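Local coordinates for adhesion and penetration protein autotransporter (Haemophilus influenzae, PDB 3SYJ) that promotes adherence of the bacterium to host cells and invasion of them through its secreted passenger domain, and is probably also a serine protease, at residues A[269-274]-A[340-345]; A[279-284]-A[351-356]. All coordinates share one frame; numbering follows the deposited sequence.

Contact 1. Residues A[269-274]-A[340-345]; sequences TSLYTR and LYFMDQ
Leu271 and Phe342 meet on the inner face of two parallel strands, 269-272 and 340-343, which open a beta-helix of the kind that forms the stem of autotransporter passenger domains. Their side chains run side by side. Leu271 sends CD1 over one face of the Phe342 ring in a CH-pi contact, 3.5 Å from the ring centroid and shifted toward the rim; a chi1 of -58°, with CG beside the backbone N, directs the branch there. Ile292 covers this pair, and the ring of Phe365, on the next strand across the sheet, 363-366, meets that of Phe342 with the planes about 15° apart, so apolar side chains stack from one coil to the next. Beneath them run two nearly straight backbone bonds: Leu271 N donates to Tyr341 O at 2.7 Å, and Leu271 O accepts from Met343 N at 3.0 Å.

The other face, bearing Ser270, Tyr272, Tyr341 and Met343, is looser and nearer solvent. Met343 SD lies obliquely to the Tyr272 ring, 4.5 Å from its centroid, as a Met-aromatic contact, while Met343 O sits at the edge of that ring. Past the last direct backbone bond, two waters take over. One donates to Met343 O and Asp344 OD1 and accepts a weak bond from Thr273 N; the second links the segments by donating to Thr273 O and accepting from Gln345 N at 3.0 Å.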
loop_
_atom_site.group_PDB
_atom_site.type_symbol
_atom_site.label_atom_id
_atom_site.label_comp_id
_atom_site.label_asym_id
_atom_site.label_seq_id
_atom_site.Cartn_x
_atom_site.Cartn_y
_atom_site.Cartn_z
ATOM N N THR A 269 -9.296 10.647 73.724
ATOM C CA THR A 269 -10.188 11.781 73.531
ATOM C C THR A 269 -10.789 11.765 72.126
ATOM O O THR A 269 -10.083 12.004 71.142
ATOM C CB THR A 269 -9.459 13.127 73.787
ATOM O OG1 THR A 269 -9.051 13.208 75.158
ATOM C CG2 THR A 269 -10.367 14.301 73.480
ATOM N N SER A 270 -12.086 11.471 72.038
ATOM C CA SER A 270 -12.812 11.510 70.769
ATOM C C SER A 270 -13.752 12.703 70.723
ATOM O O SER A 270 -14.635 12.847 71.565
ATOM C CB SER A 270 -13.632 10.238 70.556
ATOM O OG SER A 270 -12.819 9.172 70.112
ATOM N N LEU A 271 -13.565 13.556 69.730
ATOM C CA LEU A 271 -14.431 14.705 69.566
ATOM C C LEU A 271 -15.468 14.388 68.509
ATOM O O LEU A 271 -15.139 13.944 67.407
ATOM C CB LEU A 271 -13.599 15.931 69.219
ATOM C CG LEU A 271 -12.616 16.087 70.383
ATOM C CD1 LEU A 271 -11.171 16.153 69.927
ATOM C CD2 LEU A 271 -12.988 17.260 71.275
ATOM N N TYR A 272 -16.729 14.581 68.870
ATOM C CA TYR A 272 -17.831 14.204 68.006
ATOM C C TYR A 272 -19.075 15.014 68.336
ATOM O O TYR A 272 -19.386 15.257 69.505
ATOM C CB TYR A 272 -18.122 12.713 68.150
ATOM C CG TYR A 272 -19.291 12.238 67.333
ATOM C CD1 TYR A 272 -19.270 12.324 65.948
ATOM C CD2 TYR A 272 -20.415 11.691 67.941
ATOM C CE1 TYR A 272 -20.338 11.885 65.186
ATOM C CE2 TYR A 272 -21.485 11.246 67.190
ATOM C CZ TYR A 272 -21.440 11.347 65.809
ATOM O OH TYR A 272 -22.504 10.911 65.048
ATOM N N THR A 273 -19.781 15.429 67.293
ATOM C CA THR A 273 -21.005 16.200 67.441
ATOM C C THR A 273 -22.095 15.500 66.648
ATOM O O THR A 273 -22.058 15.464 65.414
ATOM C CB THR A 273 -20.817 17.631 66.933
ATOM O OG1 THR A 273 -19.890 18.316 67.787
ATOM C CG2 THR A 273 -22.137 18.374 66.915
ATOM N N ARG A 274 -23.056 14.938 67.373
ATOM C CA ARG A 274 -24.043 14.026 66.804
ATOM C C ARG A 274 -24.771 14.577 65.578
ATOM O O ARG A 274 -25.067 13.831 64.646
ATOM C CB ARG A 274 -25.056 13.631 67.877
ATOM C CG ARG A 274 -24.464 13.596 69.279
ATOM C CD ARG A 274 -25.375 12.859 70.255
ATOM N NE ARG A 274 -24.729 12.637 71.548
ATOM C CZ ARG A 274 -25.108 11.711 72.426
ATOM N NH1 ARG A 274 -26.131 10.910 72.153
ATOM N NH2 ARG A 274 -24.458 11.582 73.578
ATOM N N LEU A 340 -5.440 12.920 69.335
ATOM C CA LEU A 340 -6.837 13.339 69.320
ATOM C C LEU A 340 -7.552 12.738 68.131
ATOM O O LEU A 340 -6.956 12.554 67.073
ATOM C CB LEU A 340 -6.945 14.858 69.260
ATOM C CG LEU A 340 -6.285 15.634 70.394
ATOM C CD1 LEU A 340 -6.201 17.099 70.002
ATOM C CD2 LEU A 340 -7.034 15.454 71.712
ATOM N N TYR A 341 -8.832 12.437 68.310
ATOM C CA TYR A 341 -9.631 11.832 67.250
ATOM C C TYR A 341 -10.878 12.669 67.005
ATOM O O TYR A 341 -11.707 12.838 67.899
ATOM C CB TYR A 341 -10.011 10.386 67.602
ATOM C CG TYR A 341 -10.855 9.690 66.550
ATOM C CD1 TYR A 341 -10.277 9.169 65.396
ATOM C CD2 TYR A 341 -12.230 9.548 66.712
ATOM C CE1 TYR A 341 -11.050 8.534 64.428
ATOM C CE2 TYR A 341 -13.008 8.911 65.755
ATOM C CZ TYR A 341 -12.416 8.410 64.614
ATOM O OH TYR A 341 -13.190 7.777 63.661
ATOM N N PHE A 342 -10.994 13.198 65.791
ATOM C CA PHE A 342 -12.109 14.049 65.414
ATOM C C PHE A 342 -12.938 13.344 64.359
ATOM O O PHE A 342 -12.422 12.941 63.313
ATOM C CB PHE A 342 -11.611 15.357 64.806
ATOM C CG PHE A 342 -10.930 16.283 65.779
ATOM C CD1 PHE A 342 -11.652 17.255 66.454
ATOM C CD2 PHE A 342 -9.558 16.224 65.971
ATOM C CE1 PHE A 342 -11.022 18.132 67.330
ATOM C CE2 PHE A 342 -8.918 17.093 66.851
ATOM C CZ PHE A 342 -9.653 18.049 67.528
ATOM N N MET A 343 -14.228 13.214 64.628
ATOM C CA MET A 343 -15.155 12.651 63.663
ATOM C C MET A 343 -16.310 13.620 63.393
ATOM O O MET A 343 -16.780 14.296 64.302
ATOM C CB MET A 343 -15.698 11.323 64.182
ATOM C CG MET A 343 -16.556 10.571 63.179
ATOM S SD MET A 343 -17.570 9.316 63.984
ATOM C CE MET A 343 -16.550 8.907 65.407
ATOM N N ASP A 344 -16.739 13.724 62.151
ATOM C CA ASP A 344 -17.911 14.472 61.740
ATOM C C ASP A 344 -18.509 13.898 60.468
ATOM O O ASP A 344 -17.809 13.566 59.560
ATOM C CB ASP A 344 -17.591 15.947 61.569
ATOM C CG ASP A 344 -18.818 16.840 61.587
ATOM O OD1 ASP A 344 -19.061 17.476 62.553
ATOM O OD2 ASP A 344 -19.481 16.985 60.615
ATOM N N GLN A 345 -19.824 13.790 60.442
ATOM C CA GLN A 345 -20.573 13.262 59.324
ATOM C C GLN A 345 -20.940 14.298 58.267
ATOM O O GLN A 345 -21.386 13.973 57.240
ATOM C CB GLN A 345 -21.787 12.496 59.824
ATOM C CG GLN A 345 -21.416 11.203 60.529
ATOM C CD GLN A 345 -22.559 10.526 61.259
ATOM O OE1 GLN A 345 -22.770 9.342 61.101
ATOM N NE2 GLN A 345 -23.293 11.267 62.046
HETATM O O HOH W 1 -18.124 16.574 64.788
HETATM O O HOH W 2 -21.217 14.132 63.055
#

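Contact 2. Residues A[279-284]-A[351-356]; sequences VYTISG and IFASDI
Val279 packs on Ile351 where a second parallel ladder of the beta-helix begins, strand 279-285 running beside the end of strand 348-352. Val279 CG1 lies 3.8 Å from Ile351 CD1, the two side chains crossing at an angle. The next residue, Tyr280, takes part through its backbone: its O accepts from Ile351 N at 2.7 Å, the donor tilted 17° from the carbonyl plane. Thr281 is the bridge partner of Ile351 on the more exposed face. Its CG2, anti to the backbone N, reaches past Ile351 O and lies 3.9 Å from Ala353 CB, with Ile351 CG2 also close by.

Ile282 is central to the contact. Its backbone bonds both ways, N donating to Ile351 O and O accepting from Ala353 N. On the buried face its CG2 sits over the centre of the Phe352 ring, 3.9 Å from the centroid and 11° off the normal, a well-centred CH-pi contact. The methyl is placed over the ring because chi1 of -172° turns CG1 anti to the backbone N and leaves CG2 between N and the carbonyl carbon. CG1 in turn packs against Ile356 CD1, and Ile292 and Ile304 also border this apolar side chain.

Beyond Ala353 N the second segment runs on as a loop, and side chains take over from the backbone ladder. Ile356 CD1 lies against the peptide joining Ser283 to Gly284. Ser354 OG bonds twice, donating a hydrogen bond to Asp355 O within its own segment and accepting one from Gly284 N at 3.0 Å.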
loop_
_atom_site.group_PDB
_atom_site.type_symbol
_atom_site.label_atom_id
_atom_site.label_comp_id
_atom_site.label_asym_id
_atom_site.label_seq_id
_atom_site.Cartn_x
_atom_site.Cartn_y
_atom_site.Cartn_z
ATOM N N VAL A 279 -18.094 22.189 65.750
ATOM C CA VAL A 279 -17.142 23.291 65.753
ATOM C C VAL A 279 -16.312 23.238 67.031
ATOM O O VAL A 279 -16.835 23.406 68.136
ATOM C CB VAL A 279 -17.844 24.666 65.613
ATOM C CG1 VAL A 279 -16.830 25.799 65.714
ATOM C CG2 VAL A 279 -18.604 24.752 64.292
ATOM N N TYR A 280 -15.017 22.986 66.868
ATOM C CA TYR A 280 -14.117 22.796 67.997
ATOM C C TYR A 280 -13.065 23.891 68.000
ATOM O O TYR A 280 -12.603 24.316 66.940
ATOM C CB TYR A 280 -13.474 21.405 67.917
ATOM C CG TYR A 280 -14.504 20.323 67.720
ATOM C CD1 TYR A 280 -15.128 19.721 68.808
ATOM C CD2 TYR A 280 -14.887 19.929 66.449
ATOM C CE1 TYR A 280 -16.095 18.747 68.629
ATOM C CE2 TYR A 280 -15.858 18.956 66.264
ATOM C CZ TYR A 280 -16.459 18.375 67.354
ATOM O OH TYR A 280 -17.419 17.408 67.154
ATOM N N THR A 281 -12.707 24.368 69.187
ATOM C CA THR A 281 -11.668 25.382 69.313
ATOM C C THR A 281 -10.592 24.877 70.264
ATOM O O THR A 281 -10.888 24.434 71.376
ATOM C CB THR A 281 -12.221 26.728 69.826
ATOM O OG1 THR A 281 -13.387 27.091 69.076
ATOM C CG2 THR A 281 -11.173 27.820 69.679
ATOM N N ILE A 282 -9.343 24.940 69.820
ATOM C CA ILE A 282 -8.241 24.351 70.566
ATOM C C ILE A 282 -7.223 25.401 70.972
ATOM O O ILE A 282 -6.903 26.311 70.205
ATOM C CB ILE A 282 -7.538 23.231 69.750
ATOM C CG1 ILE A 282 -6.508 22.488 70.607
ATOM C CG2 ILE A 282 -6.876 23.797 68.503
ATOM C CD1 ILE A 282 -6.020 21.186 69.984
ATOM N N SER A 283 -6.718 25.274 72.191
ATOM C CA SER A 283 -5.639 26.128 72.653
ATOM C C SER A 283 -4.805 25.360 73.666
ATOM O O SER A 283 -5.250 24.347 74.207
ATOM C CB SER A 283 -6.206 27.396 73.286
ATOM O OG SER A 283 -7.101 27.070 74.334
ATOM N N GLY A 284 -3.595 25.837 73.928
ATOM C CA GLY A 284 -2.781 25.230 74.963
ATOM C C GLY A 284 -1.643 26.121 75.398
ATOM O O GLY A 284 -1.501 27.239 74.908
ATOM N N ILE A 351 -10.661 25.076 65.156
ATOM C CA ILE A 351 -10.087 26.413 65.136
ATOM C C ILE A 351 -8.918 26.464 66.084
ATOM O O ILE A 351 -9.044 26.101 67.251
ATOM C CB ILE A 351 -11.110 27.512 65.542
ATOM C CG1 ILE A 351 -12.179 27.692 64.469
ATOM C CG2 ILE A 351 -10.412 28.841 65.783
ATOM C CD1 ILE A 351 -13.343 26.742 64.610
ATOM N N PHE A 352 -7.778 26.912 65.575
ATOM C CA PHE A 352 -6.599 27.090 66.407
ATOM C C PHE A 352 -6.588 28.497 67.033
ATOM O O PHE A 352 -6.308 29.498 66.361
ATOM C CB PHE A 352 -5.324 26.822 65.594
ATOM C CG PHE A 352 -4.991 25.354 65.440
ATOM C CD1 PHE A 352 -5.861 24.488 64.795
ATOM C CD2 PHE A 352 -3.794 24.847 65.930
ATOM C CE1 PHE A 352 -5.544 23.140 64.650
ATOM C CE2 PHE A 352 -3.478 23.502 65.790
ATOM C CZ PHE A 352 -4.355 22.647 65.151
ATOM N N ALA A 353 -6.902 28.562 68.324
ATOM C CA ALA A 353 -6.872 29.823 69.060
ATOM C C ALA A 353 -5.459 30.160 69.537
ATOM O O ALA A 353 -5.169 31.306 69.893
ATOM C CB ALA A 353 -7.835 29.774 70.231
ATOM N N SER A 354 -4.580 29.161 69.546
ATOM C CA SER A 354 -3.175 29.388 69.883
ATOM C C SER A 354 -2.307 28.387 69.147
ATOM O O SER A 354 -2.811 27.393 68.629
ATOM C CB SER A 354 -2.940 29.238 71.392
ATOM O OG SER A 354 -2.934 27.866 71.772
ATOM N N ASP A 355 -1.005 28.643 69.099
ATOM C CA ASP A 355 -0.076 27.634 68.615
ATOM C C ASP A 355 -0.294 26.350 69.394
ATOM O O ASP A 355 -0.642 26.378 70.578
ATOM C CB ASP A 355 1.366 28.087 68.799
ATOM C CG ASP A 355 1.745 29.197 67.865
ATOM O OD1 ASP A 355 0.965 29.468 66.929
ATOM O OD2 ASP A 355 2.819 29.796 68.064
ATOM N N ILE A 356 -0.089 25.224 68.722
ATOM C CA ILE A 356 -0.223 23.923 69.356
ATOM C C ILE A 356 0.990 23.040 69.096
ATOM O O ILE A 356 1.367 22.793 67.947
ATOM C CB ILE A 356 -1.487 23.192 68.886
ATOM C CG1 ILE A 356 -2.732 23.945 69.356
ATOM C CG2 ILE A 356 -1.490 21.753 69.405
ATOM C CD1 ILE A 356 -2.966 23.856 70.848
#

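How the contacts relate
From the N terminus, the chain passes through strand 269-272 and then strand 279-285, makes the antiparallel excursion through strands 289-294 and 301-308, and returns to lay strand 340-343 beside the first and strand 348-352 beside the second. Contact 1 therefore closes a loop of 65 residues and contact 2 one of 66. The loops cross, because the four segments alternate in the chain, as expected when one coil of a beta-helix is laid on another. The contacts lie on different faces of the coil, with centres 15 Å apart, and are joined directly: Thr273 OG1 and Tyr280 OH, 2.7 Å apart, probably share a hydrogen bond, and Leu340 packs against Ile282 in the interior.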